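Trehalose monomycolate transport factor A (Mycolicibacterium smegmatis MC2 155, PDB 6T84) is required for MmpL3-dependent transport of trehalose monomycolate to the mycobacterial cell wall, and for growth and cell elongation. Local coordinates at residues 39-44 with 63-68; 71-76 with 150-155; 82-87 with 177-182; 99-104 with 113-118. All blocks are in the same frame, centred on the assembly; numbering follows the deposited sequence. Where two conformers were deposited one is given.

Interaction 1. Residues 39-44 with 63-68; sequences GVMSTV and FIFDIE
Met41 reaches from the loop 39-44 and lays the end of its thioether between two side chains of strand 60-67, Phe65 and Ile67. Its CG stands beside the backbone N (chi1 -51°) and the chain bends again at CB-CG, which swings a side chain that starts off across the strand round toward it. The terminal methyl CE then meets the outer rim of Phe65, 3.7 Å from CZ and close to the ring plane, so the methyl abuts the edge of the ring and not its face. One atom back, Met41 SD rests 3.7 Å from Ile67 CD1. Ile67 is the bump of the strand: its CG1-CD1 arm is fully extended (chi2 179°) and pushes CD1 into the hollow between the Met41 thioether and Val40, whose CG2 lies 4.2 Å from Ile67 CD1. The second branch, Ile67 CG2, sits against Val44, with 4.4 Å to Val44 CG1. Val40 and Val44 point at the strand, and Met41 reaches it with its end; a type I turn from Met41 to Val44 brings Val44 round. Trp36 lies nearly parallel to the Phe65 ring and also touches Met41, while Val73 of the next strand lies against Val40, Met41 and Phe65. The loop between strands 28-29 and 49-50 is thereby folded over one face of the large antiparallel sheet in the N-terminal domain. Carbon and sulfur alone meet here, and most of the touching residues are buried, consistent with a loop held mainly by apolar burial.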
loop_
_atom_site.group_PDB
_atom_site.type_symbol
_atom_site.label_atom_id
_atom_site.label_comp_id
_atom_site.label_asym_id
_atom_site.label_seq_id
_atom_site.Cartn_x
_atom_site.Cartn_y
_atom_site.Cartn_z
ATOM N N GLY A 39 4.573 6.833 2.498
ATOM C CA GLY A 39 5.080 5.732 1.696
ATOM C C GLY A 39 5.822 6.260 0.495
ATOM O O GLY A 39 6.599 7.226 0.595
ATOM N N VAL A 40 5.543 5.686 -0.682
ATOM C CA VAL A 40 6.183 6.191 -1.899
ATOM C C VAL A 40 5.713 7.563 -2.325
ATOM O O VAL A 40 6.370 8.182 -3.174
ATOM C CB VAL A 40 6.069 5.254 -3.120
ATOM C CG1 VAL A 40 6.713 3.966 -2.830
ATOM C CG2 VAL A 40 4.643 5.018 -3.499
ATOM N N MET A 41 4.621 8.069 -1.755
ATOM C CA MET A 41 4.108 9.368 -2.184
ATOM C C MET A 41 4.967 10.528 -1.694
ATOM O O MET A 41 4.933 11.597 -2.304
ATOM C CB MET A 41 2.675 9.585 -1.714
ATOM C CG MET A 41 1.705 8.501 -2.003
ATOM S SD MET A 41 1.623 8.059 -3.759
ATOM C CE MET A 41 0.569 6.621 -3.649
ATOM N N SER A 42 5.766 10.335 -0.643
ATOM C CA SER A 42 6.551 11.464 -0.152
ATOM C C SER A 42 7.802 11.721 -0.989
ATOM O O SER A 42 8.283 12.858 -1.030
ATOM C CB SER A 42 6.889 11.291 1.326
ATOM O OG SER A 42 7.618 10.097 1.557
ATOM N N THR A 43 8.328 10.700 -1.673
ATOM C CA THR A 43 9.536 10.837 -2.481
ATOM C C THR A 43 9.244 11.089 -3.963
ATOM O O THR A 43 10.123 10.886 -4.810
ATOM C CB THR A 43 10.466 9.634 -2.294
ATOM O OG1 THR A 43 9.791 8.427 -2.675
ATOM C CG2 THR A 43 10.910 9.526 -0.838
ATOM N N VAL A 44 8.025 11.522 -4.297
ATOM C CA VAL A 44 7.667 11.855 -5.672
ATOM C C VAL A 44 6.850 13.139 -5.690
ATOM O O VAL A 44 6.237 13.538 -4.696
ATOM C CB VAL A 44 6.890 10.733 -6.403
ATOM C CG1 VAL A 44 7.694 9.434 -6.434
ATOM C CG2 VAL A 44 5.515 10.535 -5.763
ATOM N N PHE A 63 -7.970 1.244 -5.387
ATOM C CA PHE A 63 -7.395 1.903 -6.564
ATOM C C PHE A 63 -6.029 1.321 -6.860
ATOM O O PHE A 63 -5.263 1.068 -5.927
ATOM C CB PHE A 63 -7.260 3.415 -6.326
ATOM C CG PHE A 63 -8.598 4.115 -5.932
ATOM C CD1 PHE A 63 -9.847 3.634 -6.339
ATOM C CD2 PHE A 63 -8.584 5.239 -5.184
ATOM C CE1 PHE A 63 -11.065 4.271 -6.012
ATOM C CE2 PHE A 63 -9.775 5.902 -4.867
ATOM C CZ PHE A 63 -11.015 5.411 -5.285
ATOM N N ILE A 64 -5.733 1.044 -8.123
ATOM C CA ILE A 64 -4.453 0.476 -8.534
ATOM C C ILE A 64 -3.928 1.366 -9.640
ATOM O O ILE A 64 -4.665 1.676 -10.582
ATOM C CB ILE A 64 -4.635 -0.965 -9.034
ATOM C CG1 ILE A 64 -5.341 -1.802 -7.932
ATOM C CG2 ILE A 64 -3.243 -1.570 -9.384
ATOM C CD1 ILE A 64 -6.821 -2.039 -8.178
ATOM N N PHE A 65 -2.666 1.771 -9.537
ATOM C CA PHE A 65 -2.167 2.731 -10.528
ATOM C C PHE A 65 -0.647 2.688 -10.546
ATOM O O PHE A 65 -0.011 2.149 -9.633
ATOM C CB PHE A 65 -2.667 4.165 -10.249
ATOM C CG PHE A 65 -2.406 4.612 -8.858
ATOM C CD1 PHE A 65 -1.188 5.223 -8.524
ATOM C CD2 PHE A 65 -3.339 4.374 -7.855
ATOM C CE1 PHE A 65 -0.906 5.586 -7.182
ATOM C CE2 PHE A 65 -3.081 4.774 -6.531
ATOM C CZ PHE A 65 -1.867 5.388 -6.196
ATOM N N ASP A 66 -0.067 3.237 -11.618
ATOM C CA ASP A 66 1.376 3.343 -11.743
ATOM C C ASP A 66 1.791 4.791 -11.513
ATOM O O ASP A 66 1.103 5.723 -11.941
ATOM C CB ASP A 66 1.840 2.925 -13.147
ATOM C CG ASP A 66 1.465 1.505 -13.488
ATOM O OD1 ASP A 66 1.311 0.673 -12.565
ATOM O OD2 ASP A 66 1.376 1.203 -14.698
ATOM N N ILE A 67 2.915 4.960 -10.831
ATOM C CA ILE A 67 3.618 6.236 -10.758
ATOM C C ILE A 67 4.878 6.035 -11.579
ATOM O O ILE A 67 5.783 5.319 -11.156
ATOM C CB ILE A 67 3.973 6.591 -9.303
ATOM C CG1 ILE A 67 2.700 6.487 -8.425
ATOM C CG2 ILE A 67 4.660 7.957 -9.240
ATOM C CD1 ILE A 67 2.941 6.805 -6.948
ATOM N N GLU A 68 4.947 6.654 -12.761
ATOM C CA GLU A 68 5.967 6.272 -13.753
ATOM C C GLU A 68 7.367 6.078 -13.179
ATOM O O GLU A 68 7.890 6.944 -12.470
ATOM C CB GLU A 68 6.035 7.311 -14.860
ATOM C CG GLU A 68 4.937 7.189 -15.886
ATOM C CD GLU A 68 4.880 8.401 -16.777
ATOM O OE1 GLU A 68 5.640 8.447 -17.762
ATOM O OE2 GLU A 68 4.098 9.323 -16.473
#

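Interaction 2. Residues 71-76 with 150-155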
loop_
_atom_site.group_PDB
_atom_site.type_symbol
_atom_site.label_atom_id
_atom_site.label_comp_id
_atom_site.label_asym_id
_atom_site.label_seq_id
_atom_site.Cartn_x
_atom_site.Cartn_y
_atom_site.Cartn_z
ATOM N N ALA A 71 6.696 3.070 -8.994
ATOM C CA ALA A 71 5.992 1.976 -8.347
ATOM C C ALA A 71 4.627 1.785 -8.980
ATOM O O ALA A 71 4.044 2.724 -9.530
ATOM C CB ALA A 71 5.742 2.293 -6.865
ATOM N N THR A 72 4.074 0.588 -8.795
ATOM C CA THR A 72 2.649 0.334 -8.940
ATOM C C THR A 72 2.087 0.285 -7.518
ATOM O O THR A 72 2.656 -0.386 -6.658
ATOM C CB THR A 72 2.415 -1.009 -9.647
ATOM O OG1 THR A 72 2.889 -0.917 -11.021
ATOM C CG2 THR A 72 0.925 -1.449 -9.651
ATOM N N VAL A 73 1.046 1.046 -7.252
ATOM C CA VAL A 73 0.460 1.180 -5.920
ATOM C C VAL A 73 -0.947 0.614 -5.924
ATOM O O VAL A 73 -1.723 0.856 -6.857
ATOM C CB VAL A 73 0.441 2.662 -5.488
ATOM C CG1 VAL A 73 -0.189 2.797 -4.115
ATOM C CG2 VAL A 73 1.879 3.200 -5.478
ATOM N N ILE A 74 -1.309 -0.071 -4.841
ATOM C CA ILE A 74 -2.680 -0.499 -4.588
ATOM C C ILE A 74 -3.104 0.158 -3.287
ATOM O O ILE A 74 -2.409 0.010 -2.267
ATOM C CB ILE A 74 -2.747 -2.037 -4.459
ATOM C CG1 ILE A 74 -2.273 -2.698 -5.753
ATOM C CG2 ILE A 74 -4.168 -2.495 -4.064
ATOM C CD1 ILE A 74 -2.128 -4.275 -5.594
ATOM N N ALA A 75 -4.197 0.948 -3.334
ATOM C CA ALA A 75 -4.721 1.646 -2.154
ATOM C C ALA A 75 -6.101 1.105 -1.828
ATOM O O ALA A 75 -6.982 1.125 -2.691
ATOM C CB ALA A 75 -4.850 3.146 -2.400
ATOM N N LEU A 76 -6.297 0.640 -0.589
ATOM C CA LEU A 76 -7.561 0.057 -0.151
ATOM C C LEU A 76 -8.200 0.910 0.940
ATOM O O LEU A 76 -7.538 1.278 1.913
ATOM C CB LEU A 76 -7.331 -1.352 0.383
ATOM C CG LEU A 76 -8.546 -2.092 0.989
ATOM C CD1 LEU A 76 -9.607 -2.360 -0.079
ATOM C CD2 LEU A 76 -8.105 -3.467 1.659
ATOM N N LEU A 150 -2.076 0.854 1.928
ATOM C CA LEU A 150 -1.452 0.848 0.606
ATOM C C LEU A 150 -0.280 -0.117 0.533
ATOM O O LEU A 150 0.428 -0.363 1.530
ATOM C CB LEU A 150 -0.923 2.253 0.265
ATOM C CG LEU A 150 -2.007 3.370 0.277
ATOM C CD1 LEU A 150 -1.979 4.084 1.645
ATOM C CD2 LEU A 150 -1.785 4.347 -0.841
ATOM N N VAL A 151 -0.072 -0.642 -0.667
ATOM C CA VAL A 151 1.092 -1.460 -0.991
ATOM C C VAL A 151 1.732 -0.901 -2.260
ATOM O O VAL A 151 1.039 -0.655 -3.256
ATOM C CB VAL A 151 0.692 -2.937 -1.197
ATOM C CG1 VAL A 151 1.898 -3.757 -1.791
ATOM C CG2 VAL A 151 0.066 -3.559 0.105
ATOM N N ALA A 152 3.059 -0.732 -2.239
ATOM C CA ALA A 152 3.816 -0.319 -3.405
ATOM C C ALA A 152 4.670 -1.485 -3.866
ATOM O O ALA A 152 5.326 -2.159 -3.045
ATOM C CB ALA A 152 4.688 0.904 -3.116
ATOM N N MET A 153 4.649 -1.764 -5.162
ATOM C CA MET A 153 5.465 -2.802 -5.778
ATOM C C MET A 153 6.156 -2.259 -7.017
ATOM O O MET A 153 5.791 -1.196 -7.535
ATOM C CB MET A 153 4.584 -4.015 -6.148
ATOM C CG MET A 153 3.555 -3.791 -7.249
ATOM S SD MET A 153 2.442 -5.200 -7.547
ATOM C CE MET A 153 1.308 -4.941 -6.219
ATOM N N PRO A 154 7.134 -2.978 -7.560
ATOM C CA PRO A 154 7.772 -2.514 -8.808
ATOM C C PRO A 154 6.762 -2.385 -9.959
ATOM O O PRO A 154 5.803 -3.151 -10.064
ATOM C CB PRO A 154 8.832 -3.584 -9.093
ATOM C CG PRO A 154 9.128 -4.131 -7.714
ATOM C CD PRO A 154 7.795 -4.177 -7.000
ATOM N N VAL A 155 7.017 -1.415 -10.853
ATOM C CA VAL A 155 6.125 -1.213 -12.000
ATOM C C VAL A 155 6.226 -2.354 -12.973
ATOM O O VAL A 155 5.332 -2.551 -13.794
ATOM C CB VAL A 155 6.387 0.130 -12.712
ATOM C CG1 VAL A 155 5.444 0.314 -13.888
ATOM C CG2 VAL A 155 6.159 1.247 -11.795
HETATM O O HOH W 1 2.816 -3.183 -12.558
#
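Ile74 CG1 stands beside the backbone N (chi1 -61°) and the chain runs on extended, carrying CD1 outward toward Met153 across the strand pair. Met153 has two conformers; in one of them CG lies between its backbone N and carbonyl carbon (chi1 67°), the chain bends at its last torsion (chi3 80°), and CE reaches Ile74 CD1 at 3.6 Å. Helix 159-175 covers this face, with Leu166 and Val169 touching Ile74. The contact rests chiefly on the backbones, which form two adjacent strands of the central antiparallel sheet: Thr72 with Met153 and Ile74 with Val151 are hydrogen-bonded pairs, and Val73-Ala152 and Ala75-Leu150 are the non-hydrogen-bonded pairs between and beyond them. Met153 N to Thr72 O is 2.8 Å and nearly straight; Ile74 N to Val151 O is 2.9 Å. On the other face, Leu150 CD2 packs 3.6 Å from Ala75 CB and also touches Val73 CG1, and Val40 and Trp143 close over Ala152. Where strand 148-153 ends, the chain turns so that Val155 CG2 presses on the Ala71 backbone. A water there donates to Thr72 OG1 at 2.7 Å and to Val155 O at 2.9 Å, and the same hydroxyl is hydrogen-bonded to Asp66 OD1 on strand 60-67.

Interaction 3. Residues 82-87 with 177-182; sequences TNVVVD and RVLPPV
Thr82 OG1 is gripped from two directions: it donates to Pro180 O at 2.7 Å, close to the carbonyl plane, and accepts from Val84 N at 3.1 Å in a nearly straight bond. The second bond closes an ST turn. The hydroxyl sits opposite its own backbone N about CA-CB (chi1 -178°), a setting that brings it within range of both the proline carbonyl and the amide two residues on. The turn precedes strand 86-90, and the partner chain is the loop that follows helix 159-175. Leu179 is the apolar centre. Its CB lies beside Thr82 OG1, CD2 is 4.0 Å from Val84 CG1, and CD1 is 4.1 Å from Val86 CG2. Pro180 offers the edge of its ring where CD and CG meet Val84 CG2, with CD the nearer at 3.6 Å. Farther out, Val182 crosses Asn83 at about a right angle, and its CG1 comes 3.7 Å from Asn83 ND2. A water links the chains, accepting from Asn83 N at 2.7 Å and donating to Pro181 O. Asn144 of strand 141-144 touches both Thr82 and Leu179 and bonds to the backbone of Val84 and Val86, so the loop after helix 159-175 lies against the start of strand 86-90 and its neighbour 141-144. Pro180 and Pro181 have no N-H and take part in polar bonding here through their carbonyls, Pro180 O receiving the threonine hydroxyl and Pro181 O a water.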
loop_
_atom_site.group_PDB
_atom_site.type_symbol
_atom_site.label_atom_id
_atom_site.label_comp_id
_atom_site.label_asym_id
_atom_site.label_seq_id
_atom_site.Cartn_x
_atom_site.Cartn_y
_atom_site.Cartn_z
ATOM N N THR A 82 -7.716 6.015 11.381
ATOM C CA THR A 82 -6.786 6.092 12.499
ATOM C C THR A 82 -5.807 7.227 12.281
ATOM O O THR A 82 -5.495 7.558 11.142
ATOM C CB THR A 82 -5.996 4.775 12.652
ATOM O OG1 THR A 82 -5.135 4.881 13.787
ATOM C CG2 THR A 82 -5.060 4.437 11.434
ATOM N N ASN A 83 -5.292 7.805 13.371
ATOM C CA ASN A 83 -4.199 8.757 13.233
ATOM C C ASN A 83 -2.827 8.106 13.344
ATOM O O ASN A 83 -1.824 8.802 13.192
ATOM C CB ASN A 83 -4.255 9.857 14.293
ATOM C CG ASN A 83 -5.293 10.908 13.996
ATOM O OD1 ASN A 83 -5.659 11.152 12.841
ATOM N ND2 ASN A 83 -5.755 11.562 15.052
ATOM N N VAL A 84 -2.748 6.826 13.622
ATOM C CA VAL A 84 -1.438 6.150 13.663
ATOM C C VAL A 84 -1.045 5.727 12.250
ATOM O O VAL A 84 -1.898 5.280 11.469
ATOM C CB VAL A 84 -1.514 4.925 14.600
ATOM C CG1 VAL A 84 -0.183 4.116 14.664
ATOM C CG2 VAL A 84 -1.904 5.359 16.019
ATOM N N VAL A 85 0.245 5.846 11.916
ATOM C CA VAL A 85 0.803 5.335 10.653
ATOM C C VAL A 85 1.745 4.194 10.985
ATOM O O VAL A 85 2.623 4.355 11.828
ATOM C CB VAL A 85 1.558 6.431 9.878
ATOM C CG1 VAL A 85 2.326 5.845 8.655
ATOM C CG2 VAL A 85 0.583 7.475 9.422
ATOM N N VAL A 86 1.538 3.070 10.347
ATOM C CA VAL A 86 2.516 1.965 10.345
ATOM C C VAL A 86 3.045 1.827 8.927
ATOM O O VAL A 86 2.259 1.843 7.962
ATOM C CB VAL A 86 1.859 0.659 10.830
ATOM C CG1 VAL A 86 2.880 -0.548 10.774
ATOM C CG2 VAL A 86 1.321 0.819 12.277
ATOM N N ASP A 87 4.368 1.653 8.796
ATOM C CA ASP A 87 5.032 1.472 7.504
ATOM C C ASP A 87 5.924 0.244 7.662
ATOM O O ASP A 87 6.779 0.205 8.555
ATOM C CB ASP A 87 5.862 2.737 7.212
ATOM C CG ASP A 87 6.592 2.708 5.886
ATOM O OD1 ASP A 87 7.374 1.761 5.693
ATOM O OD2 ASP A 87 6.424 3.658 5.071
ATOM N N ARG A 177 -6.410 -3.284 11.614
ATOM C CA ARG A 177 -7.728 -2.922 12.152
ATOM C C ARG A 177 -7.665 -2.527 13.626
ATOM O O ARG A 177 -8.541 -1.777 14.093
ATOM C CB ARG A 177 -8.742 -4.055 11.963
ATOM C CG ARG A 177 -9.352 -4.160 10.578
ATOM C CD ARG A 177 -10.182 -5.441 10.437
ATOM N NE ARG A 177 -10.882 -5.746 11.682
ATOM C CZ ARG A 177 -11.141 -6.978 12.110
ATOM N NH1 ARG A 177 -10.751 -8.022 11.387
ATOM N NH2 ARG A 177 -11.779 -7.168 13.262
ATOM N N VAL A 178 -6.638 -3.007 14.356
ATOM C CA VAL A 178 -6.421 -2.716 15.784
ATOM C C VAL A 178 -5.900 -1.310 16.054
ATOM O O VAL A 178 -5.882 -0.884 17.214
ATOM C CB VAL A 178 -5.543 -3.798 16.461
ATOM C CG1 VAL A 178 -6.164 -5.179 16.239
ATOM C CG2 VAL A 178 -4.130 -3.724 15.948
ATOM N N LEU A 179 -5.515 -0.545 15.022
ATOM C CA LEU A 179 -5.016 0.801 15.268
ATOM C C LEU A 179 -6.143 1.678 15.822
ATOM O O LEU A 179 -7.315 1.521 15.429
ATOM C CB LEU A 179 -4.472 1.409 13.979
ATOM C CG LEU A 179 -3.193 0.724 13.444
ATOM C CD1 LEU A 179 -2.737 1.432 12.161
ATOM C CD2 LEU A 179 -2.115 0.619 14.609
ATOM N N PRO A 180 -5.827 2.611 16.725
ATOM C CA PRO A 180 -6.895 3.297 17.469
ATOM C C PRO A 180 -7.671 4.244 16.572
ATOM O O PRO A 180 -7.129 4.797 15.604
ATOM C CB PRO A 180 -6.127 4.055 18.575
ATOM C CG PRO A 180 -4.710 4.188 18.041
ATOM C CD PRO A 180 -4.470 3.032 17.130
ATOM N N PRO A 181 -8.948 4.469 16.862
ATOM C CA PRO A 181 -9.750 5.405 16.059
ATOM C C PRO A 181 -9.270 6.839 16.232
ATOM O O PRO A 181 -8.570 7.186 17.183
ATOM C CB PRO A 181 -11.166 5.238 16.621
ATOM C CG PRO A 181 -11.113 4.014 17.537
ATOM C CD PRO A 181 -9.691 3.874 17.984
ATOM N N VAL A 182 -9.642 7.681 15.274
ATOM C CA VAL A 182 -9.315 9.110 15.384
ATOM C C VAL A 182 -10.072 9.699 16.567
ATOM O O VAL A 182 -11.299 9.520 16.658
ATOM C CB VAL A 182 -9.693 9.826 14.099
ATOM C CG1 VAL A 182 -9.390 11.307 14.199
ATOM C CG2 VAL A 182 -8.925 9.200 12.954
HETATM O O HOH W 2 -5.762 7.515 16.035
#

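Interaction 4. Residues 99-104 with 113-118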
loop_
_atom_site.group_PDB
_atom_site.type_symbol
_atom_site.label_atom_id
_atom_site.label_comp_id
_atom_site.label_asym_id
_atom_site.label_seq_id
_atom_site.Cartn_x
_atom_site.Cartn_y
_atom_site.Cartn_z
ATOM N N ASN A 99 9.695 13.173 9.718
ATOM C CA ASN A 99 10.272 13.425 11.034
ATOM C C ASN A 99 9.335 13.073 12.185
ATOM O O ASN A 99 9.672 13.341 13.343
ATOM C CB ASN A 99 10.746 14.893 11.144
ATOM C CG ASN A 99 11.861 15.217 10.151
ATOM O OD1 ASN A 99 12.783 14.421 9.958
ATOM N ND2 ASN A 99 11.767 16.379 9.503
ATOM N N ASP A 100 8.181 12.463 11.909
ATOM C CA ASP A 100 7.236 12.062 12.938
ATOM C C ASP A 100 7.099 10.544 13.012
ATOM O O ASP A 100 6.136 10.034 13.580
ATOM C CB ASP A 100 5.867 12.715 12.741
ATOM C CG ASP A 100 5.218 12.314 11.439
ATOM O OD1 ASP A 100 5.939 11.756 10.581
ATOM O OD2 ASP A 100 3.996 12.572 11.289
ATOM N N ILE A 101 8.025 9.819 12.411
ATOM C CA ILE A 101 7.893 8.370 12.291
ATOM C C ILE A 101 9.242 7.733 12.607
ATOM O O ILE A 101 10.293 8.248 12.215
ATOM C CB ILE A 101 7.352 7.985 10.893
ATOM C CG1 ILE A 101 7.046 6.474 10.850
ATOM C CG2 ILE A 101 8.310 8.405 9.772
ATOM C CD1 ILE A 101 6.227 6.025 9.643
ATOM N N TRP A 102 9.213 6.649 13.372
ATOM C CA TRP A 102 10.428 6.066 13.935
ATOM C C TRP A 102 10.456 4.554 13.753
ATOM O O TRP A 102 9.414 3.889 13.687
ATOM C CB TRP A 102 10.520 6.356 15.430
ATOM C CG TRP A 102 10.537 7.788 15.690
ATOM C CD1 TRP A 102 11.612 8.625 15.589
ATOM C CD2 TRP A 102 9.434 8.581 16.066
ATOM N NE1 TRP A 102 11.248 9.911 15.914
ATOM C CE2 TRP A 102 9.912 9.907 16.224
ATOM C CE3 TRP A 102 8.099 8.296 16.361
ATOM C CZ2 TRP A 102 9.087 10.943 16.592
ATOM C CZ3 TRP A 102 7.278 9.348 16.733
ATOM C CH2 TRP A 102 7.771 10.651 16.833
ATOM N N LEU A 103 11.673 4.003 13.746
ATOM C CA LEU A 103 11.865 2.548 13.692
ATOM C C LEU A 103 11.359 1.876 14.965
ATOM O O LEU A 103 11.860 2.173 16.065
ATOM C CB LEU A 103 13.333 2.232 13.502
ATOM C CG LEU A 103 13.729 0.747 13.450
ATOM C CD1 LEU A 103 13.147 0.018 12.261
ATOM C CD2 LEU A 103 15.284 0.677 13.493
ATOM N N LEU A 104 10.395 0.960 14.814
ATOM C CA LEU A 104 10.004 0.054 15.893
ATOM C C LEU A 104 10.900 -1.184 15.961
ATOM O O LEU A 104 11.332 -1.577 17.056
ATOM C CB LEU A 104 8.540 -0.368 15.690
ATOM C CG LEU A 104 8.033 -1.428 16.698
ATOM C CD1 LEU A 104 8.090 -0.921 18.145
ATOM C CD2 LEU A 104 6.645 -1.981 16.366
ATOM N N TYR A 113 8.127 0.763 10.914
ATOM C CA TYR A 113 8.248 2.138 11.381
ATOM C C TYR A 113 6.849 2.597 11.795
ATOM O O TYR A 113 5.833 2.174 11.208
ATOM C CB TYR A 113 8.782 3.073 10.256
ATOM C CG TYR A 113 10.106 2.609 9.724
ATOM C CD1 TYR A 113 10.161 1.661 8.695
ATOM C CD2 TYR A 113 11.284 3.101 10.214
ATOM C CE1 TYR A 113 11.365 1.251 8.143
ATOM C CE2 TYR A 113 12.523 2.631 9.684
ATOM C CZ TYR A 113 12.527 1.715 8.668
ATOM O OH TYR A 113 13.707 1.206 8.163
ATOM N N SER A 114 6.763 3.497 12.770
ATOM C CA SER A 114 5.442 4.014 13.101
ATOM C C SER A 114 5.530 5.388 13.730
ATOM O O SER A 114 6.548 5.770 14.325
ATOM C CB SER A 114 4.734 3.083 14.078
ATOM O OG SER A 114 3.393 3.505 14.331
ATOM N N THR A 115 4.418 6.114 13.618
ATOM C CA THR A 115 4.240 7.382 14.320
ATOM C C THR A 115 3.874 7.173 15.787
ATOM O O THR A 115 3.889 8.143 16.549
ATOM C CB THR A 115 3.121 8.206 13.640
ATOM O OG1 THR A 115 1.915 7.434 13.662
ATOM C CG2 THR A 115 3.484 8.572 12.238
ATOM N N ASN A 116 3.548 5.940 16.217
ATOM C CA ASN A 116 3.158 5.705 17.619
ATOM C C ASN A 116 3.698 4.317 17.946
ATOM O O ASN A 116 3.080 3.320 17.584
ATOM C CB ASN A 116 1.628 5.780 17.746
ATOM C CG ASN A 116 1.096 5.551 19.200
ATOM O OD1 ASN A 116 1.670 4.782 19.997
ATOM N ND2 ASN A 116 -0.022 6.212 19.534
ATOM N N LEU A 117 4.864 4.269 18.576
ATOM C CA LEU A 117 5.537 2.979 18.746
ATOM C C LEU A 117 4.712 2.040 19.618
ATOM O O LEU A 117 4.690 0.821 19.385
ATOM C CB LEU A 117 6.934 3.187 19.337
ATOM C CG LEU A 117 7.912 3.940 18.406
ATOM C CD1 LEU A 117 9.314 4.029 19.081
ATOM C CD2 LEU A 117 7.981 3.322 17.011
ATOM N N ASP A 118 4.051 2.589 20.647
ATOM C CA ASP A 118 3.232 1.760 21.522
ATOM C C ASP A 118 2.068 1.128 20.776
ATOM O O ASP A 118 1.799 -0.069 20.922
ATOM C CB ASP A 118 2.717 2.600 22.700
ATOM C CG ASP A 118 3.784 2.824 23.760
ATOM O OD1 ASP A 118 4.769 2.050 23.779
ATOM O OD2 ASP A 118 3.643 3.769 24.565
HETATM O O HOH W 3 4.519 11.013 15.602
#
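Leu103 extends from CB over Tyr113: CB lies 3.9 Å from Tyr113 CE2, CG stands opposite the backbone N (chi1 179°), and this carries the methyl CD1 over the ring face, 4.2 Å from its centroid and 28° off the normal, in a CH-pi contact. The ring edge faces Trp102 C, and Tyr113 CD2 lies 3.6 Å from Leu103 CA. Next door, Ile101 crosses Tyr113 at about a right angle, its CG1 3.9 Å from Tyr113 CB. On the other side of the strands, the edge of Trp102 turns to Thr115 O, 3.6 Å from CZ3, and Leu117 CD2 fits beside Leu104 CB. Backbone bonds join Trp102 and Ser114: Ser114 N to Trp102 O is 2.8 Å, whereas the donor Trp102 N approaches Ser114 O from well above the carbonyl plane. A water donates to Asp100 O and Thr115 O where the strands part, and Asp100 itself forms a salt bridge with Arg38. Ser114 OG accepts from Asn116 N in an ST turn and is also bonded to Val85 O; Thr115 OG1 bonds to Val85 N. Asn116 then N-caps helix 117-123, so the whole is an antiparallel beta hairpin at the sheet's edge leading straight into a helix.

Overall arrangement
The four contacts are strung along one antiparallel sheet of the N-terminal domain. Interactions 1 and 2 have centres about 7 Å apart and lie on the neighbouring strands 60-67 and 71-77; Val40 of the first also touches Ala152 of the second. Interactions 3 and 4, centres about 12 Å apart, meet where strand 86-90 pairs with 110-114. Between the two groups, centres are about 20 to 21 Å apart; strand 141-144 lies between 148-153 of interaction 2 and 86-90 of interaction 3. Along the chain, interaction 1 closes first; interactions 2 and 3 then interlock, and hairpin interaction 4 falls within both of their spans. Residues distant in sequence thus knit the sheet into one domain, most of the N-terminal region that is necessary and sufficient for function and for binding MmpL3.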